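Local coordinates for McyG protein (Microcystis aeruginosa PCC 7806, PDB 4R0M) that binds phenylalanyl-adenylate in its adenylation domain and probably activates aromatic starter substrates for loading onto the adjoining carrier domain during microcystin synthesis, at residues D14-L19 and L171-A176; G70-L75 and I96-T101; D175-L180 and L194-I199. One frame throughout, in Å; residues are numbered along the deposited sequence.

Overall arrangement
All three contacts lie on one flank of the adenylation domain. Contact 3 holds the middle place: its centre is about 8 Å from that of contact 1 and about 12 Å from that of contact 2, whereas contacts 1 and 2 are about 19 Å apart. Along the chain, 14-19 comes first, then both parts of contact 2, then 171-176, which runs into 175-180 and shares D175 and A176 with it, with 194-199 last. The hairpin of strands 176-182 and 190-195 packs against the parallel sheet at I96-P99, while 14-19 packs on the turn leading into it and on the start of helix 196-210. As in other adenylate-forming enzymes, the hairpin loop holds the glycine-rich phosphate-binding motif.

Contact 1 (D14-L19 and L171-A176); sequences DNWRTL and LDPQDA
W16 and P173 meet with the aromatic six-membered ring against the pyrrolidine: W16 CE3 lies 3.7 Å from P173 CG, and the two side chains cross at about a right angle. The same six-membered ring lies obliquely beside Q174, whose aliphatic CG is 3.9 Å from W16 CZ3; the amide plane is turned 65° from the ring, so this is packing rather than a stack. At the other end of the contact, toward L171, T18 supplies a methyl. Its OG1 sits between the backbone N and the carbonyl carbon (chi1 61°), which leaves CG2 as the branch that meets L171 O at 3.3 Å and P173 CD at 4.0 Å. R17 takes part through its carbonyl, with R17 O 3.5 Å from P173 CB. No hydrogen bond links the two segments, so van der Waals packing is what holds them to each other directly.

Polar bonds behind this layer fix its shape. D172 OD1 accepts from Q174 N at 2.9 Å, from above the carboxylate plane, and D172 O accepts from D175 N at 3.0 Å; together they set the bend that presents P173. H197 braces both sides, its ring stacked with W16 and its backbone hydrogen-bonded to P173. T18 OG1 is engaged with S20 OG. The arrangement is thus an Asx turn combined with a type I beta turn, leading into strand 176-182 and packed against a threonine at the N-cap position of helix 19-27, at the surface of the AMP-binding domain.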
ATOM      1  N   ASP A  14     -16.136   4.518 -22.454  1.00 64.98           N
ATOM      2  CA  ASP A  14     -15.966   3.094 -22.160  1.00 63.30           C
ATOM      3  C   ASP A  14     -14.876   2.429 -22.997  1.00 62.26           C
ATOM      4  O   ASP A  14     -14.852   2.545 -24.226  1.00 61.90           O
ATOM      5  CB  ASP A  14     -17.289   2.338 -22.336  1.00 64.81           C
ATOM      6  CG  ASP A  14     -18.142   2.338 -21.077  1.00 65.65           C
ATOM      7  OD1 ASP A  14     -17.593   2.508 -19.965  1.00 65.65           O
ATOM      8  OD2 ASP A  14     -19.371   2.152 -21.202  1.00 65.45           O
ATOM      9  N   ASN A  15     -13.975   1.738 -22.307  1.00 59.84           N
ATOM     10  CA  ASN A  15     -12.937   0.938 -22.938  1.00 57.22           C
ATOM     11  C   ASN A  15     -13.166  -0.528 -22.598  1.00 54.41           C
ATOM     12  O   ASN A  15     -13.419  -0.865 -21.439  1.00 54.53           O
ATOM     13  CB  ASN A  15     -11.557   1.389 -22.455  1.00 59.55           C
ATOM     14  CG  ASN A  15     -10.434   0.542 -23.019  1.00 61.20           C
ATOM     15  OD1 ASN A  15     -10.274   0.428 -24.236  1.00 62.67           O
ATOM     16  ND2 ASN A  15      -9.644  -0.056 -22.133  1.00 60.93           N
ATOM     17  N   TRP A  16     -13.084  -1.394 -23.604  1.00 49.96           N
ATOM     18  CA  TRP A  16     -13.350  -2.818 -23.404  1.00 46.66           C
ATOM     19  C   TRP A  16     -12.167  -3.702 -23.690  1.00 44.57           C
ATOM     20  O   TRP A  16     -12.314  -4.822 -24.180  1.00 44.93           O
ATOM     21  CB  TRP A  16     -14.576  -3.251 -24.201  1.00 46.08           C
ATOM     22  CG  TRP A  16     -15.855  -2.645 -23.677  1.00 45.62           C
ATOM     23  CD1 TRP A  16     -16.695  -1.745 -24.326  1.00 44.91           C
ATOM     24  CD2 TRP A  16     -16.473  -2.862 -22.359  1.00 45.00           C
ATOM     25  NE1 TRP A  16     -17.759  -1.409 -23.529  1.00 44.98           N
ATOM     26  CE2 TRP A  16     -17.688  -2.042 -22.337  1.00 45.05           C
ATOM     27  CE3 TRP A  16     -16.154  -3.626 -21.240  1.00 44.66           C
ATOM     28  CZ2 TRP A  16     -18.531  -2.006 -21.235  1.00 44.87           C
ATOM     29  CZ3 TRP A  16     -17.011  -3.579 -20.135  1.00 44.93           C
ATOM     30  CH2 TRP A  16     -18.171  -2.787 -20.135  1.00 45.06           C
ATOM     31  N   ARG A  17     -10.979  -3.201 -23.368  1.00 43.38           N
ATOM     32  CA  ARG A  17      -9.748  -3.969 -23.495  1.00 41.99           C
ATOM     33  C   ARG A  17      -9.611  -4.985 -22.362  1.00 38.93           C
ATOM     34  O   ARG A  17     -10.170  -4.801 -21.281  1.00 37.89           O
ATOM     35  CB  ARG A  17      -8.537  -3.033 -23.479  1.00 44.10           C
ATOM     36  CG  ARG A  17      -8.268  -2.291 -24.778  1.00 46.29           C
ATOM     37  CD  ARG A  17      -7.140  -1.287 -24.586  1.00 47.18           C
ATOM     38  NE  ARG A  17      -6.460  -0.971 -25.839  1.00 48.86           N
ATOM     39  CZ  ARG A  17      -5.402  -1.627 -26.314  1.00 49.96           C
ATOM     40  NH1 ARG A  17      -4.884  -2.649 -25.645  1.00 49.86           N
ATOM     41  NH2 ARG A  17      -4.857  -1.259 -27.466  1.00 50.81           N
ATOM     42  N   THR A  18      -8.876  -6.061 -22.627  1.00 36.54           N
ATOM     43  CA  THR A  18      -8.439  -6.983 -21.582  1.00 34.55           C
ATOM     44  C   THR A  18      -6.967  -6.713 -21.299  1.00 33.65           C
ATOM     45  O   THR A  18      -6.318  -5.959 -22.030  1.00 33.31           O
ATOM     46  CB  THR A  18      -8.602  -8.459 -21.995  1.00 34.01           C
ATOM     47  OG1 THR A  18      -7.805  -8.725 -23.155  1.00 33.77           O
ATOM     48  CG2 THR A  18     -10.062  -8.789 -22.278  1.00 33.50           C
ATOM     49  N   LEU A  19      -6.439  -7.333 -20.247  1.00 32.43           N
ATOM     50  CA  LEU A  19      -5.035  -7.156 -19.883  1.00 32.15           C
ATOM     51  C   LEU A  19      -4.077  -7.709 -20.943  1.00 31.78           C
ATOM     52  O   LEU A  19      -3.017  -7.132 -21.184  1.00 31.93           O
ATOM     53  CB  LEU A  19      -4.745  -7.765 -18.505  1.00 31.61           C
ATOM     54  CG  LEU A  19      -5.332  -7.020 -17.299  1.00 31.28           C
ATOM     55  CD1 LEU A  19      -5.281  -7.886 -16.050  1.00 31.33           C
ATOM     56  CD2 LEU A  19      -4.623  -5.695 -17.059  1.00 30.90           C
ATOM     57  N   LEU A 171     -10.817 -13.213 -23.672  1.00 34.88           N
ATOM     58  CA  LEU A 171     -11.430 -13.060 -22.357  1.00 34.57           C
ATOM     59  C   LEU A 171     -12.469 -11.945 -22.306  1.00 34.95           C
ATOM     60  O   LEU A 171     -12.405 -10.978 -23.070  1.00 35.20           O
ATOM     61  CB  LEU A 171     -10.350 -12.815 -21.296  1.00 33.93           C
ATOM     62  CG  LEU A 171      -9.191 -13.814 -21.209  1.00 33.74           C
ATOM     63  CD1 LEU A 171      -7.994 -13.179 -20.515  1.00 33.54           C
ATOM     64  CD2 LEU A 171      -9.612 -15.101 -20.513  1.00 33.46           C
ATOM     65  N   ASP A 172     -13.430 -12.099 -21.398  1.00 34.81           N
ATOM     66  CA  ASP A 172     -14.387 -11.050 -21.090  1.00 35.43           C
ATOM     67  C   ASP A 172     -13.721 -10.079 -20.117  1.00 35.30           C
ATOM     68  O   ASP A 172     -13.256 -10.494 -19.055  1.00 35.58           O
ATOM     69  CB  ASP A 172     -15.641 -11.657 -20.453  1.00 35.78           C
ATOM     70  CG  ASP A 172     -16.826 -10.706 -20.445  1.00 36.14           C
ATOM     71  OD1 ASP A 172     -16.642  -9.487 -20.245  1.00 35.84           O
ATOM     72  OD2 ASP A 172     -17.962 -11.192 -20.629  1.00 37.70           O
ATOM     73  N   PRO A 173     -13.661  -8.783 -20.478  1.00 35.31           N
ATOM     74  CA  PRO A 173     -13.097  -7.784 -19.563  1.00 35.23           C
ATOM     75  C   PRO A 173     -13.879  -7.651 -18.248  1.00 35.52           C
ATOM     76  O   PRO A 173     -13.349  -7.105 -17.273  1.00 35.89           O
ATOM     77  CB  PRO A 173     -13.161  -6.478 -20.371  1.00 35.21           C
ATOM     78  CG  PRO A 173     -14.137  -6.736 -21.468  1.00 35.71           C
ATOM     79  CD  PRO A 173     -14.011  -8.195 -21.782  1.00 35.34           C
ATOM     80  N   GLN A 174     -15.113  -8.155 -18.226  1.00 35.50           N
ATOM     81  CA  GLN A 174     -15.947  -8.157 -17.016  1.00 35.91           C
ATOM     82  C   GLN A 174     -15.676  -9.363 -16.107  1.00 35.40           C
ATOM     83  O   GLN A 174     -16.206  -9.441 -14.997  1.00 35.31           O
ATOM     84  CB  GLN A 174     -17.439  -8.082 -17.373  1.00 36.33           C
ATOM     85  CG  GLN A 174     -17.897  -6.755 -17.971  1.00 37.65           C
ATOM     86  CD  GLN A 174     -18.064  -5.651 -16.936  1.00 39.08           C
ATOM     87  OE1 GLN A 174     -17.131  -5.319 -16.199  1.00 41.06           O
ATOM     88  NE2 GLN A 174     -19.256  -5.066 -16.889  1.00 38.73           N
ATOM     89  N   ASP A 175     -14.866 -10.304 -16.583  1.00 35.15           N
ATOM     90  CA  ASP A 175     -14.439 -11.434 -15.765  1.00 35.16           C
ATOM     91  C   ASP A 175     -13.345 -11.003 -14.800  1.00 34.33           C
ATOM     92  O   ASP A 175     -12.601 -10.057 -15.077  1.00 34.03           O
ATOM     93  CB  ASP A 175     -13.926 -12.583 -16.639  1.00 36.54           C
ATOM     94  CG  ASP A 175     -15.043 -13.329 -17.349  1.00 37.91           C
ATOM     95  OD1 ASP A 175     -16.216 -13.214 -16.934  1.00 38.74           O
ATOM     96  OD2 ASP A 175     -14.741 -14.044 -18.327  1.00 38.86           O
ATOM     97  N   ALA A 176     -13.256 -11.702 -13.671  1.00 33.29           N
ATOM     98  CA  ALA A 176     -12.199 -11.482 -12.689  1.00 32.10           C
ATOM     99  C   ALA A 176     -10.824 -11.700 -13.313  1.00 31.35           C
ATOM    100  O   ALA A 176     -10.603 -12.681 -14.025  1.00 31.25           O
ATOM    101  CB  ALA A 176     -12.389 -12.401 -11.492  1.00 31.79           C
TER

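Contact 2 (G70-L75 and I96-T101); sequences GHKVIL and IPVPLT
I96 N donates to H71 O, the first rung of a parallel ladder that ends with L100 N on L75 O. Between these two, V73 N gives to I96 O, V98 N to V73 O and L75 N to V98 O. The bond from V98 N to V73 O is the shortest of the five, at 2.7 Å, and also the most bent (143° at the hydrogen). The donors I96, V98 and L100 alternate with P97 and P99, so neither proline, lacking an N-H, interrupts the ladder. CA-H...O contacts supplement it, K72 CA to I96 O and I74 CA to V98 O among them.

The strand axes are inclined by 28°. With helix 80-93 between them in sequence, strands 72-76 and 96-99 form a beta-alpha-beta unit, and 96-99 is an outermost strand of a four-stranded parallel sheet.

Apolar packing differs on the two faces. K72 and I96 run side by side in the same direction, K72 CG lying 3.7 Å from I96 CB. Further along that face I74 CG2, anti to the backbone N, meets L100 CD1 at 3.8 Å; helix 111-122 adds L116 and W120 against I74 and V119 against V98 and L100, and strand 176-182 brings L179 to K72 and I96 and F181 to V98. On the face of V73, L75, P97 and P99, L75 lies alongside P97, with L75 CD1 3.7 Å from P97 CB. Helix 80-93 packs there, through C90 on V73, F83 on L75, and L87 and F91 on P97.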
ATOM      1  N   GLY A  70      -9.689 -19.866 -15.276  1.00 37.19           N
ATOM      2  CA  GLY A  70     -10.634 -19.662 -14.182  1.00 37.06           C
ATOM      3  C   GLY A  70     -10.133 -20.107 -12.818  1.00 37.00           C
ATOM      4  O   GLY A  70     -10.683 -19.700 -11.793  1.00 37.08           O
ATOM      5  N   HIS A  71      -9.098 -20.945 -12.799  1.00 36.76           N
ATOM      6  CA  HIS A  71      -8.481 -21.380 -11.548  1.00 36.31           C
ATOM      7  C   HIS A  71      -7.691 -20.269 -10.923  1.00 35.31           C
ATOM      8  O   HIS A  71      -7.312 -19.307 -11.594  1.00 35.18           O
ATOM      9  CB  HIS A  71      -7.572 -22.590 -11.762  1.00 37.53           C
ATOM     10  CG  HIS A  71      -8.313 -23.895 -11.951  1.00 38.63           C
ATOM     11  ND1 HIS A  71      -7.730 -24.982 -12.497  1.00 38.95           N
ATOM     12  CD2 HIS A  71      -9.627 -24.260 -11.654  1.00 38.62           C
ATOM     13  CE1 HIS A  71      -8.620 -25.992 -12.540  1.00 39.54           C
ATOM     14  NE2 HIS A  71      -9.782 -25.548 -12.025  1.00 39.49           N
ATOM     15  N   LYS A  72      -7.436 -20.401  -9.625  1.00 34.03           N
ATOM     16  CA  LYS A  72      -6.647 -19.423  -8.890  1.00 32.87           C
ATOM     17  C   LYS A  72      -5.307 -20.009  -8.464  1.00 31.72           C
ATOM     18  O   LYS A  72      -5.208 -21.205  -8.177  1.00 31.43           O
ATOM     19  CB  LYS A  72      -7.433 -18.908  -7.683  1.00 33.68           C
ATOM     20  CG  LYS A  72      -8.521 -17.910  -8.056  1.00 34.61           C
ATOM     21  CD  LYS A  72      -9.601 -17.806  -6.998  1.00 35.46           C
ATOM     22  CE  LYS A  72     -10.784 -18.709  -7.308  1.00 36.89           C
ATOM     23  NZ  LYS A  72     -11.690 -18.101  -8.320  1.00 37.62           N
ATOM     24  N   VAL A  73      -4.275 -19.167  -8.464  1.00 30.71           N
ATOM     25  CA  VAL A  73      -2.951 -19.545  -7.956  1.00 30.05           C
ATOM     26  C   VAL A  73      -2.417 -18.474  -7.002  1.00 29.06           C
ATOM     27  O   VAL A  73      -2.532 -17.275  -7.272  1.00 28.73           O
ATOM     28  CB  VAL A  73      -1.921 -19.822  -9.085  1.00 30.21           C
ATOM     29  CG1 VAL A  73      -2.359 -20.994  -9.952  1.00 30.49           C
ATOM     30  CG2 VAL A  73      -1.686 -18.587  -9.941  1.00 30.40           C
ATOM     31  N   ILE A  74      -1.845 -18.916  -5.885  1.00 27.86           N
ATOM     32  CA  ILE A  74      -1.288 -18.006  -4.886  1.00 27.49           C
ATOM     33  C   ILE A  74       0.143 -17.621  -5.251  1.00 27.29           C
ATOM     34  O   ILE A  74       0.936 -18.470  -5.654  1.00 27.84           O
ATOM     35  CB  ILE A  74      -1.347 -18.611  -3.459  1.00 27.18           C
ATOM     36  CG1 ILE A  74      -2.805 -18.759  -3.007  1.00 27.15           C
ATOM     37  CG2 ILE A  74      -0.555 -17.761  -2.466  1.00 26.53           C
ATOM     38  CD1 ILE A  74      -2.985 -19.401  -1.644  1.00 27.46           C
ATOM     39  N   LEU A  75       0.462 -16.338  -5.115  1.00 27.60           N
ATOM     40  CA  LEU A  75       1.815 -15.844  -5.377  1.00 28.07           C
ATOM     41  C   LEU A  75       2.572 -15.552  -4.086  1.00 28.61           C
ATOM     42  O   LEU A  75       2.112 -14.781  -3.236  1.00 28.43           O
ATOM     43  CB  LEU A  75       1.781 -14.599  -6.270  1.00 27.99           C
ATOM     44  CG  LEU A  75       1.721 -14.753  -7.796  1.00 28.33           C
ATOM     45  CD1 LEU A  75       0.419 -15.379  -8.286  1.00 28.14           C
ATOM     46  CD2 LEU A  75       1.954 -13.403  -8.462  1.00 28.00           C
ATOM     47  N   ILE A  96      -6.405 -16.650 -12.463  1.00 26.17           N
ATOM     48  CA  ILE A  96      -6.454 -15.539 -11.513  1.00 25.98           C
ATOM     49  C   ILE A  96      -5.297 -15.621 -10.509  1.00 25.64           C
ATOM     50  O   ILE A  96      -5.265 -16.526  -9.670  1.00 25.82           O
ATOM     51  CB  ILE A  96      -7.817 -15.464 -10.788  1.00 26.23           C
ATOM     52  CG1 ILE A  96      -8.955 -15.287 -11.804  1.00 26.46           C
ATOM     53  CG2 ILE A  96      -7.831 -14.323  -9.774  1.00 26.24           C
ATOM     54  CD1 ILE A  96     -10.312 -15.745 -11.311  1.00 26.55           C
ATOM     55  N   PRO A  97      -4.338 -14.677 -10.598  1.00 24.92           N
ATOM     56  CA  PRO A  97      -3.251 -14.647  -9.625  1.00 24.59           C
ATOM     57  C   PRO A  97      -3.732 -14.071  -8.296  1.00 24.40           C
ATOM     58  O   PRO A  97      -4.550 -13.147  -8.278  1.00 23.72           O
ATOM     59  CB  PRO A  97      -2.225 -13.717 -10.272  1.00 24.49           C
ATOM     60  CG  PRO A  97      -3.036 -12.794 -11.118  1.00 24.46           C
ATOM     61  CD  PRO A  97      -4.260 -13.552 -11.549  1.00 24.69           C
ATOM     62  N   VAL A  98      -3.243 -14.640  -7.197  1.00 24.55           N
ATOM     63  CA  VAL A  98      -3.589 -14.165  -5.860  1.00 24.82           C
ATOM     64  C   VAL A  98      -2.294 -13.817  -5.127  1.00 25.19           C
ATOM     65  O   VAL A  98      -1.735 -14.648  -4.401  1.00 25.30           O
ATOM     66  CB  VAL A  98      -4.432 -15.198  -5.074  1.00 25.02           C
ATOM     67  CG1 VAL A  98      -4.920 -14.610  -3.755  1.00 25.14           C
ATOM     68  CG2 VAL A  98      -5.622 -15.664  -5.906  1.00 24.85           C
ATOM     69  N   PRO A  99      -1.795 -12.585  -5.337  1.00 25.24           N
ATOM     70  CA  PRO A  99      -0.536 -12.175  -4.732  1.00 25.60           C
ATOM     71  C   PRO A  99      -0.703 -11.922  -3.242  1.00 25.87           C
ATOM     72  O   PRO A  99      -1.631 -11.225  -2.829  1.00 26.35           O
ATOM     73  CB  PRO A  99      -0.192 -10.865  -5.465  1.00 25.70           C
ATOM     74  CG  PRO A  99      -1.163 -10.756  -6.599  1.00 25.56           C
ATOM     75  CD  PRO A  99      -2.377 -11.509  -6.153  1.00 25.35           C
ATOM     76  N   LEU A 100       0.178 -12.511  -2.445  1.00 25.91           N
ATOM     77  CA  LEU A 100       0.170 -12.292  -1.004  1.00 26.06           C
ATOM     78  C   LEU A 100       1.562 -11.889  -0.527  1.00 26.04           C
ATOM     79  O   LEU A 100       2.563 -12.225  -1.162  1.00 25.08           O
ATOM     80  CB  LEU A 100      -0.332 -13.539  -0.264  1.00 25.69           C
ATOM     81  CG  LEU A 100      -1.799 -13.949  -0.471  1.00 25.62           C
ATOM     82  CD1 LEU A 100      -2.051 -15.348   0.072  1.00 25.63           C
ATOM     83  CD2 LEU A 100      -2.769 -12.951   0.148  1.00 25.24           C
ATOM     84  N   THR A 101       1.606 -11.153   0.581  1.00 26.58           N
ATOM     85  CA  THR A 101       2.856 -10.701   1.181  1.00 27.10           C
ATOM     86  C   THR A 101       3.741 -11.896   1.521  1.00 27.56           C
ATOM     87  O   THR A 101       3.272 -12.884   2.088  1.00 27.47           O
ATOM     88  CB  THR A 101       2.591  -9.869   2.456  1.00 27.59           C
ATOM     89  OG1 THR A 101       1.729  -8.770   2.138  1.00 27.92           O
ATOM     90  CG2 THR A 101       3.894  -9.328   3.055  1.00 27.33           C
TER

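Contact 3 (D175-L180 and L194-I199)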
ATOM      1  N   ASP A 175     -14.866 -10.304 -16.583  1.00 35.15           N
ATOM      2  CA  ASP A 175     -14.439 -11.434 -15.765  1.00 35.16           C
ATOM      3  C   ASP A 175     -13.345 -11.003 -14.800  1.00 34.33           C
ATOM      4  O   ASP A 175     -12.601 -10.057 -15.077  1.00 34.03           O
ATOM      5  CB  ASP A 175     -13.926 -12.583 -16.639  1.00 36.54           C
ATOM      6  CG  ASP A 175     -15.043 -13.329 -17.349  1.00 37.91           C
ATOM      7  OD1 ASP A 175     -16.216 -13.214 -16.934  1.00 38.74           O
ATOM      8  OD2 ASP A 175     -14.741 -14.044 -18.327  1.00 38.86           O
ATOM      9  N   ALA A 176     -13.256 -11.702 -13.671  1.00 33.29           N
ATOM     10  CA  ALA A 176     -12.199 -11.482 -12.689  1.00 32.10           C
ATOM     11  C   ALA A 176     -10.824 -11.700 -13.313  1.00 31.35           C
ATOM     12  O   ALA A 176     -10.603 -12.681 -14.025  1.00 31.25           O
ATOM     13  CB  ALA A 176     -12.389 -12.401 -11.492  1.00 31.79           C
ATOM     14  N   ALA A 177      -9.912 -10.771 -13.043  1.00 30.29           N
ATOM     15  CA  ALA A 177      -8.542 -10.855 -13.539  1.00 29.91           C
ATOM     16  C   ALA A 177      -7.534 -10.902 -12.392  1.00 29.58           C
ATOM     17  O   ALA A 177      -6.426 -11.411 -12.553  1.00 28.88           O
ATOM     18  CB  ALA A 177      -8.240  -9.679 -14.456  1.00 29.50           C
ATOM     19  N   LEU A 178      -7.927 -10.364 -11.240  1.00 28.75           N
ATOM     20  CA  LEU A 178      -7.026 -10.220 -10.105  1.00 28.42           C
ATOM     21  C   LEU A 178      -7.783 -10.296  -8.786  1.00 28.51           C
ATOM     22  O   LEU A 178      -8.806  -9.630  -8.604  1.00 28.47           O
ATOM     23  CB  LEU A 178      -6.264  -8.893 -10.208  1.00 27.96           C
ATOM     24  CG  LEU A 178      -5.212  -8.520  -9.157  1.00 27.76           C
ATOM     25  CD1 LEU A 178      -4.051  -9.508  -9.128  1.00 27.09           C
ATOM     26  CD2 LEU A 178      -4.712  -7.109  -9.424  1.00 27.11           C
ATOM     27  N   LEU A 179      -7.276 -11.118  -7.875  1.00 28.57           N
ATOM     28  CA  LEU A 179      -7.865 -11.260  -6.550  1.00 28.91           C
ATOM     29  C   LEU A 179      -6.846 -10.869  -5.483  1.00 28.84           C
ATOM     30  O   LEU A 179      -5.824 -11.535  -5.322  1.00 28.59           O
ATOM     31  CB  LEU A 179      -8.374 -12.692  -6.341  1.00 28.88           C
ATOM     32  CG  LEU A 179      -9.070 -13.082  -5.033  1.00 29.29           C
ATOM     33  CD1 LEU A 179     -10.282 -12.211  -4.735  1.00 29.35           C
ATOM     34  CD2 LEU A 179      -9.474 -14.547  -5.090  1.00 29.74           C
ATOM     35  N   LEU A 180      -7.129  -9.777  -4.773  1.00 28.79           N
ATOM     36  CA  LEU A 180      -6.226  -9.254  -3.746  1.00 29.72           C
ATOM     37  C   LEU A 180      -6.867  -9.248  -2.360  1.00 30.32           C
ATOM     38  O   LEU A 180      -7.866  -8.562  -2.127  1.00 30.04           O
ATOM     39  CB  LEU A 180      -5.751  -7.841  -4.106  1.00 29.05           C
ATOM     40  CG  LEU A 180      -4.833  -7.662  -5.318  1.00 28.80           C
ATOM     41  CD1 LEU A 180      -4.883  -6.222  -5.803  1.00 28.45           C
ATOM     42  CD2 LEU A 180      -3.407  -8.071  -4.989  1.00 28.29           C
ATOM     43  N   LEU A 194     -11.072  -7.973  -8.704  1.00 27.79           N
ATOM     44  CA  LEU A 194     -10.827  -6.924  -9.686  1.00 27.37           C
ATOM     45  C   LEU A 194     -10.868  -7.472 -11.107  1.00 27.41           C
ATOM     46  O   LEU A 194     -10.121  -8.389 -11.463  1.00 27.45           O
ATOM     47  CB  LEU A 194      -9.499  -6.206  -9.417  1.00 26.84           C
ATOM     48  CG  LEU A 194      -9.322  -5.490  -8.070  1.00 26.67           C
ATOM     49  CD1 LEU A 194      -7.920  -4.910  -7.964  1.00 26.36           C
ATOM     50  CD2 LEU A 194     -10.366  -4.401  -7.864  1.00 26.39           C
ATOM     51  N   THR A 195     -11.764  -6.905 -11.907  1.00 27.34           N
ATOM     52  CA  THR A 195     -11.916  -7.286 -13.304  1.00 27.48           C
ATOM     53  C   THR A 195     -10.918  -6.510 -14.158  1.00 27.77           C
ATOM     54  O   THR A 195     -10.313  -5.541 -13.683  1.00 27.87           O
ATOM     55  CB  THR A 195     -13.349  -7.002 -13.800  1.00 27.18           C
ATOM     56  OG1 THR A 195     -13.608  -5.595 -13.733  1.00 27.12           O
ATOM     57  CG2 THR A 195     -14.370  -7.739 -12.946  1.00 26.61           C
ATOM     58  N   HIS A 196     -10.744  -6.939 -15.409  1.00 27.79           N
ATOM     59  CA  HIS A 196      -9.967  -6.183 -16.394  1.00 28.00           C
ATOM     60  C   HIS A 196     -10.516  -4.793 -16.510  1.00 28.25           C
ATOM     61  O   HIS A 196      -9.765  -3.815 -16.525  1.00 28.19           O
ATOM     62  CB  HIS A 196     -10.027  -6.843 -17.771  1.00 28.07           C
ATOM     63  CG  HIS A 196      -9.580  -8.283 -17.787  1.00 27.44           C
ATOM     64  ND1 HIS A 196      -8.326  -8.646 -18.106  1.00 27.44           N
ATOM     65  CD2 HIS A 196     -10.277  -9.460 -17.528  1.00 27.24           C
ATOM     66  CE1 HIS A 196      -8.220  -9.987 -18.047  1.00 27.27           C
ATOM     67  NE2 HIS A 196      -9.414 -10.483 -17.694  1.00 27.29           N
ATOM     68  N   HIS A 197     -11.843  -4.704 -16.586  1.00 29.04           N
ATOM     69  CA  HIS A 197     -12.539  -3.432 -16.736  1.00 29.61           C
ATOM     70  C   HIS A 197     -12.342  -2.527 -15.553  1.00 29.41           C
ATOM     71  O   HIS A 197     -12.216  -1.318 -15.726  1.00 29.53           O
ATOM     72  CB  HIS A 197     -14.023  -3.655 -17.012  1.00 30.59           C
ATOM     73  CG  HIS A 197     -14.751  -2.409 -17.463  1.00 31.55           C
ATOM     74  ND1 HIS A 197     -14.491  -1.803 -18.638  1.00 31.97           N
ATOM     75  CD2 HIS A 197     -15.759  -1.667 -16.853  1.00 32.23           C
ATOM     76  CE1 HIS A 197     -15.287  -0.726 -18.772  1.00 32.58           C
ATOM     77  NE2 HIS A 197     -16.064  -0.643 -17.680  1.00 32.64           N
ATOM     78  N   ASN A 198     -12.312  -3.103 -14.346  1.00 28.90           N
ATOM     79  CA  ASN A 198     -11.969  -2.353 -13.129  1.00 28.19           C
ATOM     80  C   ASN A 198     -10.607  -1.683 -13.257  1.00 27.66           C
ATOM     81  O   ASN A 198     -10.481  -0.470 -13.094  1.00 27.50           O
ATOM     82  CB  ASN A 198     -11.957  -3.266 -11.887  1.00 27.86           C
ATOM     83  CG  ASN A 198     -13.349  -3.650 -11.401  1.00 27.40           C
ATOM     84  OD1 ASN A 198     -13.548  -4.755 -10.889  1.00 27.19           O
ATOM     85  ND2 ASN A 198     -14.313  -2.745 -11.546  1.00 26.84           N
ATOM     86  N   ILE A 199      -9.595  -2.494 -13.561  1.00 27.47           N
ATOM     87  CA  ILE A 199      -8.203  -2.053 -13.615  1.00 27.77           C
ATOM     88  C   ILE A 199      -7.968  -1.025 -14.729  1.00 28.57           C
ATOM     89  O   ILE A 199      -7.395   0.042 -14.489  1.00 28.06           O
ATOM     90  CB  ILE A 199      -7.246  -3.263 -13.765  1.00 27.16           C
ATOM     91  CG1 ILE A 199      -7.339  -4.166 -12.528  1.00 27.10           C
ATOM     92  CG2 ILE A 199      -5.808  -2.804 -13.983  1.00 26.81           C
ATOM     93  CD1 ILE A 199      -6.886  -5.595 -12.755  1.00 26.94           C
TER
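A177 sets its methyl squarely over one face of the H196 ring: A177 CB is 3.5 Å from the H196 ring centroid and only 9° off the ring normal, a CH-pi contact. The histidine gets there with CG anti to its carbonyl carbon (chi1 -56°), and D175 O approaches the same ring obliquely, 3.4 Å from H196 CD2. H196 ND1 is hydrogen-bonded to L19 N, which limits rotation of the imidazole. A leucine here, with no ring nitrogen and no flat face, would probably leave L19 N without its acceptor and the A177 methyl without its CH-pi partner.

L178 and L194 are arranged differently, side by side and pointing the same way, with L178 CD2 4.2 Å from L194 CD1. L180 crosses L194 at a slant, L180 CD1 coming within 4.0 Å of L194 CD1. I199, from the first turn of helix 196-210, closes on L178 CB with its CD1.

The backbone that carries these leucines, the hairpin of strands 176-182 and 190-195, contains a classic beta bulge: L194 O accepts from A177 N at 2.9 Å and from L178 N at 3.0 Å, so two successive residues face one. L194 N returns a bond to L178 O.

Immediately after the bulge the chain turns into helix 196-210 through a capping box. T195 N donates to N198 OD1 in a nearly straight bond (177° at the hydrogen), and N198 N donates to T195 OG1 at 2.9 Å; N198 ND2 is itself held by N395 O.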